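Local coordinates for protein pectate lyase (Cellvibrio cellulosa, PDB 1GXM) that cleaves polygalacturonic acid (pectate) by anti-beta-elimination, this chain being the family 10 polysaccharide lyase catalytic module of a longer protein, at residues A[127-132]-A[193-198]; A[68-73]-A[116-121]; A[290-295]-A[302-307]. One frame throughout, in Å; residues are numbered along the deposited sequence.

Interaction 1. Residues A[127-132]-A[193-198]. With GOL (glycerol), chain C.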
# COMPACT_ATOMS: atom_id res chain seq x y z
N SER A 127 -13.59 2.66 -5.55
CA SER A 127 -13.05 1.36 -5.20
C SER A 127 -12.51 0.57 -6.38
O SER A 127 -11.71 -0.31 -6.19
CB SER A 127 -14.12 0.55 -4.44
OG SER A 127 -14.20 1.05 -3.13
N ASP A 128 -12.96 0.89 -7.59
CA ASP A 128 -12.49 0.19 -8.78
C ASP A 128 -11.10 0.65 -9.21
O ASP A 128 -10.45 -0.01 -10.02
CB ASP A 128 -13.43 0.45 -9.96
CG ASP A 128 -14.76 -0.20 -9.83
OD1 ASP A 128 -15.06 -0.86 -8.81
OD2 ASP A 128 -15.60 -0.02 -10.75
N HIS A 129 -10.68 1.83 -8.75
CA HIS A 129 -9.41 2.38 -9.17
C HIS A 129 -8.25 1.53 -8.69
O HIS A 129 -8.38 0.78 -7.73
CB HIS A 129 -9.22 3.80 -8.67
CG HIS A 129 -10.19 4.79 -9.23
ND1 HIS A 129 -10.59 4.76 -10.55
CD2 HIS A 129 -10.82 5.83 -8.65
CE1 HIS A 129 -11.44 5.75 -10.74
NE2 HIS A 129 -11.59 6.42 -9.61
N ALA A 130 -7.11 1.66 -9.37
CA ALA A 130 -5.85 1.16 -8.84
C ALA A 130 -5.66 1.83 -7.48
O ALA A 130 -5.59 3.06 -7.38
CB ALA A 130 -4.70 1.53 -9.76
N THR A 131 -5.60 1.03 -6.43
CA THR A 131 -5.71 1.55 -5.06
C THR A 131 -4.42 1.40 -4.32
O THR A 131 -4.09 0.34 -3.81
CB THR A 131 -6.81 0.84 -4.34
OG1 THR A 131 -8.03 1.12 -5.04
CG2 THR A 131 -7.00 1.43 -2.94
N PHE A 132 -3.68 2.49 -4.24
CA PHE A 132 -2.49 2.52 -3.41
C PHE A 132 -2.83 2.83 -1.97
O PHE A 132 -2.07 2.49 -1.08
CB PHE A 132 -1.48 3.52 -3.94
CG PHE A 132 -0.99 3.18 -5.31
CD1 PHE A 132 -0.29 2.01 -5.53
CD2 PHE A 132 -1.22 4.00 -6.39
CE1 PHE A 132 0.16 1.69 -6.77
CE2 PHE A 132 -0.78 3.66 -7.64
CZ PHE A 132 -0.08 2.52 -7.83
N CYS A 193 -0.49 9.23 -6.76
CA CYS A 193 -1.71 9.52 -6.03
C CYS A 193 -2.12 8.29 -5.25
O CYS A 193 -1.72 7.19 -5.54
CB CYS A 193 -2.81 9.91 -7.03
SG CYS A 193 -4.24 10.67 -6.28
N ALA A 194 -2.97 8.47 -4.25
CA ALA A 194 -3.45 7.33 -3.49
C ALA A 194 -4.29 6.40 -4.34
O ALA A 194 -4.42 5.23 -4.02
CB ALA A 194 -4.20 7.76 -2.28
N GLN A 195 -4.85 6.90 -5.42
CA GLN A 195 -5.56 6.06 -6.35
C GLN A 195 -5.43 6.65 -7.74
O GLN A 195 -5.38 7.87 -7.90
CB GLN A 195 -7.02 5.85 -5.95
CG GLN A 195 -7.79 7.08 -5.70
CD GLN A 195 -7.41 7.81 -4.42
OE1 GLN A 195 -7.26 7.18 -3.36
NE2 GLN A 195 -7.31 9.12 -4.48
N HIS A 196 -5.36 5.75 -8.73
CA HIS A 196 -5.20 6.11 -10.13
C HIS A 196 -6.19 5.30 -10.95
O HIS A 196 -6.62 4.24 -10.54
CB HIS A 196 -3.81 5.76 -10.65
CG HIS A 196 -2.72 6.68 -10.19
ND1 HIS A 196 -2.07 7.52 -11.06
CD2 HIS A 196 -2.16 6.88 -8.98
CE1 HIS A 196 -1.15 8.21 -10.40
NE2 HIS A 196 -1.18 7.83 -9.13
N GLY A 197 -6.47 5.79 -12.15
CA GLY A 197 -7.37 5.07 -13.03
C GLY A 197 -6.76 3.76 -13.44
O GLY A 197 -5.62 3.69 -13.86
N ALA A 198 -7.53 2.69 -13.30
CA ALA A 198 -7.06 1.37 -13.61
C ALA A 198 -6.66 1.24 -15.06
O ALA A 198 -5.75 0.50 -15.38
CB ALA A 198 -8.11 0.35 -13.26
C1 GOL C . -12.14 2.41 -14.55
O1 GOL C . -12.82 3.57 -14.15
C2 GOL C . -12.14 1.52 -13.34
O2 GOL C . -11.82 0.21 -13.72
C3 GOL C . -11.19 1.99 -12.26
O3 GOL C . -10.29 3.04 -12.59
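Ala130 and His196 form the hydrogen-bonded pair of a short antiparallel ladder joining 127-132 to 193-198, with Thr131 and Gln195 as the adjacent non-hydrogen-bonded pair. One rung is well made, His196 N to Ala130 O at 3.0 Å in the carbonyl plane (161° at the hydrogen). The return bond from Ala130 N to His196 O is bent and weak, as is the one from Phe132 N to Ala194 O, and Gln195 CA brings its hydrogen to Ala130 O. Past the ladder, CD2 of Phe132 reaches Cys193 O at 3.3 Å near the plane of its ring. CE2 of Phe132 approaches CD2 of His196 at 3.8 Å, the two ring planes inclined at 79°. The imidazole is held from both nitrogens: NE2 of His196 accepts from Cys193 N at 2.8 Å, while ND1 bonds Tyr201 O, which should limit its rotation. At the other end, chi1 of -65° places the His129 ring beside its own backbone N, and CB of His129 lies 3.2 Å from His196 O. ND1 of His129 is hydrogen-bonded to O3 of a glycerol at 2.7 Å, probably carried over from crystallisation, and Ala198 N donates to that same O3 at 2.9 Å; Tyr111 also bonds this glycerol. Thr131 OG1 donates to His129 O from above the carbonyl plane. Helix 161-181 lies against the face bearing Ala130 and His196 through Tyr177, and its Ile178 meets Phe132, while Thr131 continues by backbone bonds to Leu116 and to Met137 of helix 136-148.

Interaction 2. Residues A[68-73]-A[116-121]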
# COMPACT_ATOMS: atom_id res chain seq x y z
N SER A 68 -17.67 -9.27 -2.15
CA SER A 68 -16.38 -8.89 -2.69
C SER A 68 -15.33 -8.95 -1.60
O SER A 68 -15.58 -8.68 -0.43
CB SER A 68 -16.42 -7.50 -3.27
OG SER A 68 -17.23 -7.48 -4.42
N GLY A 69 -14.14 -9.39 -1.99
CA GLY A 69 -12.97 -9.26 -1.16
C GLY A 69 -12.41 -7.86 -1.27
O GLY A 69 -12.74 -7.12 -2.18
N THR A 70 -11.57 -7.50 -0.33
CA THR A 70 -10.95 -6.21 -0.33
C THR A 70 -9.53 -6.26 0.14
O THR A 70 -9.13 -7.15 0.87
CB THR A 70 -11.78 -5.22 0.50
OG1 THR A 70 -11.23 -3.90 0.38
CG2 THR A 70 -11.75 -5.52 1.97
N ILE A 71 -8.75 -5.29 -0.34
CA ILE A 71 -7.40 -5.06 0.16
C ILE A 71 -7.32 -3.76 0.96
O ILE A 71 -6.24 -3.28 1.28
CB ILE A 71 -6.38 -5.07 -0.98
CG1 ILE A 71 -6.73 -4.06 -2.05
CG2 ILE A 71 -6.30 -6.45 -1.58
CD1 ILE A 71 -5.59 -3.79 -3.02
N ASP A 72 -8.47 -3.21 1.33
CA ASP A 72 -8.49 -2.06 2.20
C ASP A 72 -8.23 -2.47 3.64
O ASP A 72 -8.56 -3.57 4.06
CB ASP A 72 -9.80 -1.34 2.09
CG ASP A 72 -9.78 0.02 2.76
OD1 ASP A 72 -8.70 0.66 2.86
OD2 ASP A 72 -10.81 0.46 3.24
N ASN A 73 -7.63 -1.56 4.40
CA ASN A 73 -7.39 -1.80 5.83
C ASN A 73 -6.69 -3.14 6.10
O ASN A 73 -7.03 -3.84 7.05
CB ASN A 73 -8.69 -1.67 6.63
CG ASN A 73 -8.44 -1.39 8.11
OD1 ASN A 73 -7.37 -0.91 8.49
ND2 ASN A 73 -9.43 -1.69 8.95
N LEU A 116 -4.50 -3.07 -9.29
CA LEU A 116 -5.31 -3.80 -8.34
C LEU A 116 -6.36 -2.88 -7.74
O LEU A 116 -6.02 -1.82 -7.22
CB LEU A 116 -4.47 -4.38 -7.20
CG LEU A 116 -3.37 -5.35 -7.65
CD1 LEU A 116 -2.62 -5.86 -6.46
CD2 LEU A 116 -3.98 -6.52 -8.34
N PRO A 117 -7.62 -3.28 -7.80
CA PRO A 117 -8.71 -2.50 -7.23
C PRO A 117 -8.80 -2.71 -5.74
O PRO A 117 -8.26 -3.64 -5.17
CB PRO A 117 -9.93 -3.09 -7.92
CG PRO A 117 -9.58 -4.51 -8.09
CD PRO A 117 -8.12 -4.52 -8.43
N GLN A 118 -9.51 -1.81 -5.09
CA GLN A 118 -9.73 -1.90 -3.66
C GLN A 118 -10.65 -3.06 -3.28
O GLN A 118 -10.43 -3.70 -2.27
CB GLN A 118 -10.29 -0.59 -3.15
CG GLN A 118 -10.28 -0.48 -1.65
CD GLN A 118 -10.93 0.80 -1.16
OE1 GLN A 118 -10.31 1.59 -0.41
NE2 GLN A 118 -12.15 1.01 -1.53
N PHE A 119 -11.70 -3.24 -4.05
CA PHE A 119 -12.66 -4.31 -3.85
C PHE A 119 -12.81 -5.06 -5.16
O PHE A 119 -12.82 -4.46 -6.23
CB PHE A 119 -14.04 -3.78 -3.48
CG PHE A 119 -14.19 -3.38 -2.06
CD1 PHE A 119 -13.70 -2.16 -1.63
CD2 PHE A 119 -14.84 -4.19 -1.16
CE1 PHE A 119 -13.84 -1.78 -0.33
CE2 PHE A 119 -14.99 -3.78 0.15
CZ PHE A 119 -14.49 -2.59 0.56
N TYR A 120 -13.00 -6.37 -5.05
CA TYR A 120 -13.18 -7.20 -6.22
C TYR A 120 -14.06 -8.39 -5.84
O TYR A 120 -13.81 -8.98 -4.81
CB TYR A 120 -11.85 -7.72 -6.72
CG TYR A 120 -12.00 -8.40 -8.04
CD1 TYR A 120 -12.14 -7.66 -9.21
CD2 TYR A 120 -12.06 -9.78 -8.13
CE1 TYR A 120 -12.33 -8.27 -10.44
CE2 TYR A 120 -12.23 -10.41 -9.37
CZ TYR A 120 -12.36 -9.64 -10.51
OH TYR A 120 -12.53 -10.26 -11.73
N PRO A 121 -15.04 -8.81 -6.66
CA PRO A 121 -15.50 -8.16 -7.88
C PRO A 121 -15.78 -6.68 -7.69
O PRO A 121 -16.10 -6.23 -6.59
CB PRO A 121 -16.77 -8.94 -8.23
CG PRO A 121 -16.43 -10.29 -7.73
CD PRO A 121 -15.76 -10.07 -6.41
O HOH W 1 -7.67 1.04 0.55
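CB and OG1 of Thr70 sit over one face of the Phe119 ring at the tight centre of this contact, where 68-73 and 116-121 pair as antiparallel strands. CB of Thr70 stands 3.6 Å from the centroid of the Phe119 ring, 15° off its normal, a CH-pi contact. These two residues form the non-hydrogen-bonded pair; Gly69 and Tyr120 next to them exchange backbone bonds in both directions. With OG1 anti to the backbone N (chi1 -174°), Thr70 can serve two partners: it donates to Gln118 O at 2.8 Å and accepts from Asp72 N at 3.0 Å, the latter closing an ST turn. Gln118 O is thereby doubly gripped, since Ile71 N also reaches it at 3.0 Å along a fairly straight line. CD1 of Ile71 packs on Pro117 O at 3.4 Å and continues toward Leu116. At one end, Ser68 OG donates to Pro121 O, 2.7 Å away, just beyond a cis peptide that turns the chain there, and Pro121 itself is exposed. The opposite end is looser. Asp72 and Gln118 run alongside each other, carboxylate and amide planes 31° apart, with CG of Asp72 no nearer than 3.6 Å to OE1 of Gln118; a water lies within hydrogen-bonding distance of both OD1 of Asp72 and OE1 of Gln118, and Asp72 OD2 forms a salt bridge with Lys52. Helix 93-109 backs the pair, Leu106 meeting Ile71 and Ser109 meeting Leu116, Pro117 and Tyr120, while Leu116 also packs on helix 136-148; backbone bonds join Thr70 to Trp50 and Gln118 to Ser127.

Interaction 3. Residues A[290-295]-A[302-307]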
# COMPACT_ATOMS: atom_id res chain seq x y z
N PHE A 290 -5.24 20.75 1.51
CA PHE A 290 -6.28 20.18 2.34
C PHE A 290 -7.59 20.13 1.60
O PHE A 290 -7.80 20.83 0.63
CB PHE A 290 -6.43 21.02 3.61
CG PHE A 290 -5.12 21.31 4.27
CD1 PHE A 290 -4.43 20.30 4.92
CD2 PHE A 290 -4.54 22.54 4.16
CE1 PHE A 290 -3.18 20.55 5.47
CE2 PHE A 290 -3.30 22.80 4.72
CZ PHE A 290 -2.62 21.80 5.37
N SER A 291 -8.47 19.31 2.12
CA SER A 291 -9.81 19.18 1.57
C SER A 291 -10.81 19.04 2.72
O SER A 291 -10.47 19.26 3.89
CB SER A 291 -9.86 18.04 0.56
OG SER A 291 -11.12 17.97 -0.06
N ASP A 292 -12.04 18.71 2.40
CA ASP A 292 -13.07 18.65 3.40
C ASP A 292 -14.21 17.86 2.82
O ASP A 292 -14.13 17.39 1.70
CB ASP A 292 -13.50 20.08 3.75
CG ASP A 292 -13.96 20.24 5.18
OD1 ASP A 292 -14.43 19.27 5.79
OD2 ASP A 292 -13.89 21.37 5.71
N ARG A 293 -15.29 17.72 3.58
CA ARG A 293 -16.39 16.87 3.14
C ARG A 293 -17.10 17.40 1.93
O ARG A 293 -17.74 16.62 1.23
CB ARG A 293 -17.35 16.62 4.29
CG ARG A 293 -16.69 15.73 5.34
CD ARG A 293 -17.66 14.96 6.15
NE ARG A 293 -17.06 14.13 7.19
CZ ARG A 293 -16.80 12.83 7.08
NH1 ARG A 293 -17.03 12.16 5.95
NH2 ARG A 293 -16.29 12.19 8.11
N ASP A 294 -16.94 18.70 1.64
CA ASP A 294 -17.51 19.28 0.42
C ASP A 294 -16.64 19.06 -0.82
O ASP A 294 -17.00 19.49 -1.89
CB ASP A 294 -17.80 20.76 0.59
CG ASP A 294 -16.58 21.59 0.85
OD1 ASP A 294 -15.46 21.06 1.07
OD2 ASP A 294 -16.66 22.83 0.82
N GLY A 295 -15.50 18.41 -0.67
CA GLY A 295 -14.61 18.17 -1.77
C GLY A 295 -13.83 19.38 -2.21
O GLY A 295 -13.22 19.34 -3.26
N THR A 302 -6.68 25.63 8.91
CA THR A 302 -7.61 26.24 9.86
C THR A 302 -8.96 26.57 9.21
O THR A 302 -9.92 26.81 9.92
CB THR A 302 -6.99 27.50 10.53
OG1 THR A 302 -6.81 28.53 9.56
CG2 THR A 302 -5.60 27.22 11.07
N GLN A 303 -9.01 26.53 7.89
CA GLN A 303 -10.26 26.72 7.13
C GLN A 303 -11.11 25.45 7.08
O GLN A 303 -12.26 25.48 6.61
CB GLN A 303 -9.96 27.14 5.68
CG GLN A 303 -9.29 28.43 5.30
CD GLN A 303 -9.12 28.48 3.77
OE1 GLN A 303 -8.02 28.22 3.24
NE2 GLN A 303 -10.22 28.76 3.07
N MET A 304 -10.55 24.33 7.51
CA MET A 304 -11.22 23.05 7.44
C MET A 304 -12.26 22.90 8.53
O MET A 304 -12.11 23.46 9.61
CB MET A 304 -10.18 21.94 7.65
CG MET A 304 -10.66 20.55 7.30
SD MET A 304 -9.37 19.35 7.60
CE MET A 304 -8.25 19.79 6.33
N SER A 305 -13.29 22.10 8.28
CA SER A 305 -14.21 21.71 9.34
C SER A 305 -13.45 21.06 10.48
O SER A 305 -12.48 20.35 10.29
CB SER A 305 -15.27 20.75 8.83
OG SER A 305 -14.74 19.52 8.43
N LEU A 306 -13.92 21.32 11.69
CA LEU A 306 -13.31 20.75 12.87
C LEU A 306 -13.26 19.23 12.77
O LEU A 306 -12.26 18.59 13.08
CB LEU A 306 -14.14 21.16 14.07
CG LEU A 306 -13.60 20.69 15.39
CD1 LEU A 306 -12.24 21.31 15.71
CD2 LEU A 306 -14.59 21.07 16.46
N GLU A 307 -14.35 18.63 12.31
CA GLU A 307 -14.43 17.19 12.26
C GLU A 307 -13.38 16.58 11.32
O GLU A 307 -12.83 15.53 11.61
CB GLU A 307 -15.84 16.72 11.88
CG GLU A 307 -16.02 15.21 11.96
CD GLU A 307 -15.60 14.47 10.70
OE1 GLU A 307 -15.55 15.09 9.62
OE2 GLU A 307 -15.38 13.24 10.79
O HOH W 2 -13.82 24.03 3.97
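The N-terminus of helix 306-311 is fastened to the turn that follows Phe290 and Ser291 by the carboxylate of Asp292. OD1 of Asp292 accepts from Ser305 OG at 2.7 Å through its syn lone pair, and OD2 accepts from Ser305 N at 2.7 Å, nearly straight at 170°. OD1 also takes Arg293 N on its anti side, so three donors fix the tilt of the group. Ser305 is the N-cap of the helix: with OG between backbone N and carbonyl carbon (chi1 65°), its hydroxyl also meets Arg308 N, linking the helix start to Asp292. The 290-295 side is a type I beta turn from Asp292 to Gly295, part of the hairpin between strands 290-291 and 297-298. Arg293 leaves this turn to grip Glu307 side-on, NE to OE1 at 3.0 Å and NH2 to OE2 at 3.0 Å, guanidinium and carboxylate planes 29° apart. Inward, the bent end of Met304 brings CE to 3.5 Å from Phe290 CB and 3.3 Å from Ser291 O, a buried carbonyl oxygen lacking any hydrogen-bond partner in the model. Phe298 of strand 297-298 packs against both Phe290 and Met304.

Overall arrangement
Along the chain the contacts come in series, interaction 2 closing before interaction 1 opens and interaction 3 following both. Interactions 1 and 2 are neighbours, their centres 11 Å apart: Ser127 O probably accepts from Gln118 N, and Thr131 N probably donates to Leu116 O, so two small antiparallel pairs are stitched together where strand 119-120 is followed by strand 130-131. Both are buried among the helices of the central part of the module, sharing helix 136-148. Interaction 3 lies about 22 Å from interaction 1 and 27 Å from interaction 2, between centres, and touches neither. It joins a peripheral hairpin, strands 290-291 and 297-298, to the start of helix 306-311, all within the same pectic acid lyase family region.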